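Structural PPIase-like protein L605 (Mimivirus, PDB 2OSE) belongs to the cyclophilin family, whose members typically isomerise peptidyl-prolyl bonds and bind cyclosporin A, and forms a homotrimer associated with the virion. Local coordinates at residues G127-V132 / S145-T150. Residues are numbered along the deposited sequence; the frame is centred on the assembly and turned at random.
Sequences GLLSLV and STFMIT
Leu-129 turns CG away from its backbone N (chi1 173°) and Phe-147 sets CG between its own N and carbonyl carbon (chi1 74°), bringing Leu-129 CD1 to 3.4 Å from Phe-147 CD1, oblique to the ring. The same methyl reaches Ile-149 CG1 at 3.9 Å, while Leu-131 CD2 packs 4.0 Å from Phe-147 CB. Leu-129/Ile-149 and Leu-131/Phe-147 are non-hydrogen-bonded antiparallel pairs whose side chains share one face, and Phe-47 and Tyr-76 meet the Phe-147 ring edge-to-face in the core of the cyclophilin beta-barrel. On the other face Ser-130 OG, hydrogen-bonded to His-123, lies 3.5 Å from Met-148 CB. Ser-130 and Met-148 form a hydrogen-bonded pair, with Ser-130 N to Met-148 O and Met-148 N to Ser-130 O both 2.8 Å. At one end Thr-150 OG1 accepts from Leu-128 N at 3.0 Å and also bonds Ser-125 O, tying the side chain to two backbone groups. At the other, Val-132 N donates to Thr-146 O at 2.9 Å, nearly straight (176°). Val-132 O accepts from Arg-193 of a neighbouring subunit, whose Ala-191 packs on Val-132 and Met-148: the apolar face serves the core, while the Met-148 face and Val-132 end border that subunit, consistent with the homotrimer.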
loop_
_atom_site.group_PDB
_atom_site.type_symbol
_atom_site.label_atom_id
_atom_site.label_comp_id
_atom_site.label_asym_id
_atom_site.label_seq_id
_atom_site.Cartn_x
_atom_site.Cartn_y
_atom_site.Cartn_z
ATOM N N GLY A 127 -6.400 -10.186 22.721
ATOM C CA GLY A 127 -7.326 -9.162 23.188
ATOM C C GLY A 127 -6.743 -8.135 24.126
ATOM O O GLY A 127 -7.472 -7.554 24.920
ATOM N N LEU A 128 -5.438 -7.879 24.034
ATOM C CA LEU A 128 -4.838 -6.749 24.745
ATOM C C LEU A 128 -4.856 -5.528 23.892
ATOM O O LEU A 128 -4.553 -5.622 22.686
ATOM C CB LEU A 128 -3.396 -7.074 25.147
ATOM C CG LEU A 128 -3.222 -8.218 26.140
ATOM C CD1 LEU A 128 -1.749 -8.348 26.449
ATOM C CD2 LEU A 128 -3.979 -7.921 27.446
ATOM N N LEU A 129 -5.234 -4.394 24.498
ATOM C CA LEU A 129 -5.227 -3.078 23.874
ATOM C C LEU A 129 -3.918 -2.350 24.210
ATOM O O LEU A 129 -3.510 -2.337 25.378
ATOM C CB LEU A 129 -6.374 -2.199 24.429
ATOM C CG LEU A 129 -6.390 -0.722 23.990
ATOM C CD1 LEU A 129 -6.791 -0.624 22.514
ATOM C CD2 LEU A 129 -7.312 0.120 24.879
ATOM N N SER A 130 -3.317 -1.702 23.213
ATOM C CA SER A 130 -2.046 -1.003 23.434
ATOM C C SER A 130 -1.979 0.256 22.592
ATOM O O SER A 130 -2.788 0.429 21.668
ATOM C CB SER A 130 -0.858 -1.954 23.216
ATOM O OG SER A 130 -0.802 -2.488 21.884
ATOM N N LEU A 131 -1.081 1.176 22.943
ATOM C CA LEU A 131 -0.925 2.397 22.147
ATOM C C LEU A 131 0.340 2.278 21.286
ATOM O O LEU A 131 1.354 1.796 21.736
ATOM C CB LEU A 131 -0.877 3.662 23.020
ATOM C CG LEU A 131 -2.143 3.951 23.820
ATOM C CD1 LEU A 131 -1.951 5.186 24.735
ATOM C CD2 LEU A 131 -3.396 4.108 22.918
ATOM N N VAL A 132 0.242 2.712 20.036
ATOM C CA VAL A 132 1.349 2.541 19.097
ATOM C C VAL A 132 2.254 3.794 19.154
ATOM O O VAL A 132 1.771 4.920 18.965
ATOM C CB VAL A 132 0.807 2.271 17.671
ATOM C CG1 VAL A 132 1.961 2.138 16.636
ATOM C CG2 VAL A 132 -0.088 0.997 17.669
ATOM N N SER A 145 -3.650 8.898 19.342
ATOM C CA SER A 145 -4.874 8.101 19.235
ATOM C C SER A 145 -4.709 6.693 18.619
ATOM O O SER A 145 -5.657 5.889 18.665
ATOM C CB SER A 145 -5.882 8.893 18.405
ATOM O OG SER A 145 -5.333 9.207 17.123
ATOM N N THR A 146 -3.546 6.427 18.013
ATOM C CA THR A 146 -3.220 5.151 17.366
ATOM C C THR A 146 -3.097 3.982 18.349
ATOM O O THR A 146 -2.291 4.006 19.272
ATOM C CB THR A 146 -1.890 5.226 16.546
ATOM O OG1 THR A 146 -1.912 6.410 15.724
ATOM C CG2 THR A 146 -1.739 3.967 15.641
ATOM N N PHE A 147 -3.906 2.949 18.132
ATOM C CA PHE A 147 -3.991 1.879 19.106
ATOM C C PHE A 147 -4.023 0.522 18.406
ATOM O O PHE A 147 -4.439 0.416 17.265
ATOM C CB PHE A 147 -5.226 2.091 20.024
ATOM C CG PHE A 147 -6.555 1.787 19.353
ATOM C CD1 PHE A 147 -7.012 0.471 19.257
ATOM C CD2 PHE A 147 -7.336 2.801 18.829
ATOM C CE1 PHE A 147 -8.216 0.186 18.668
ATOM C CE2 PHE A 147 -8.566 2.531 18.225
ATOM C CZ PHE A 147 -8.994 1.228 18.151
ATOM N N MET A 148 -3.601 -0.510 19.118
ATOM C CA MET A 148 -3.510 -1.845 18.599
ATOM C C MET A 148 -4.288 -2.798 19.511
ATOM O O MET A 148 -4.259 -2.645 20.722
ATOM C CB MET A 148 -2.039 -2.248 18.627
ATOM C CG MET A 148 -1.747 -3.641 18.080
ATOM S SD MET A 148 -0.031 -4.150 18.263
ATOM C CE MET A 148 0.713 -3.146 16.932
ATOM N N ILE A 149 -4.936 -3.803 18.908
ATOM C CA ILE A 149 -5.509 -4.936 19.663
ATOM C C ILE A 149 -4.945 -6.226 19.118
ATOM O O ILE A 149 -4.948 -6.463 17.880
ATOM C CB ILE A 149 -7.091 -4.933 19.598
ATOM C CG1 ILE A 149 -7.650 -3.612 20.145
ATOM C CG2 ILE A 149 -7.679 -6.142 20.333
ATOM C CD1 ILE A 149 -9.157 -3.498 20.049
ATOM N N THR A 150 -4.479 -7.090 20.019
ATOM C CA THR A 150 -3.920 -8.376 19.602
ATOM C C THR A 150 -5.023 -9.380 19.270
ATOM O O THR A 150 -6.045 -9.477 20.001
ATOM C CB THR A 150 -2.980 -9.012 20.674
ATOM O OG1 THR A 150 -3.625 -8.971 21.964
ATOM C CG2 THR A 150 -1.649 -8.264 20.762
HETATM O O HOH W 1 -0.317 5.952 20.301
#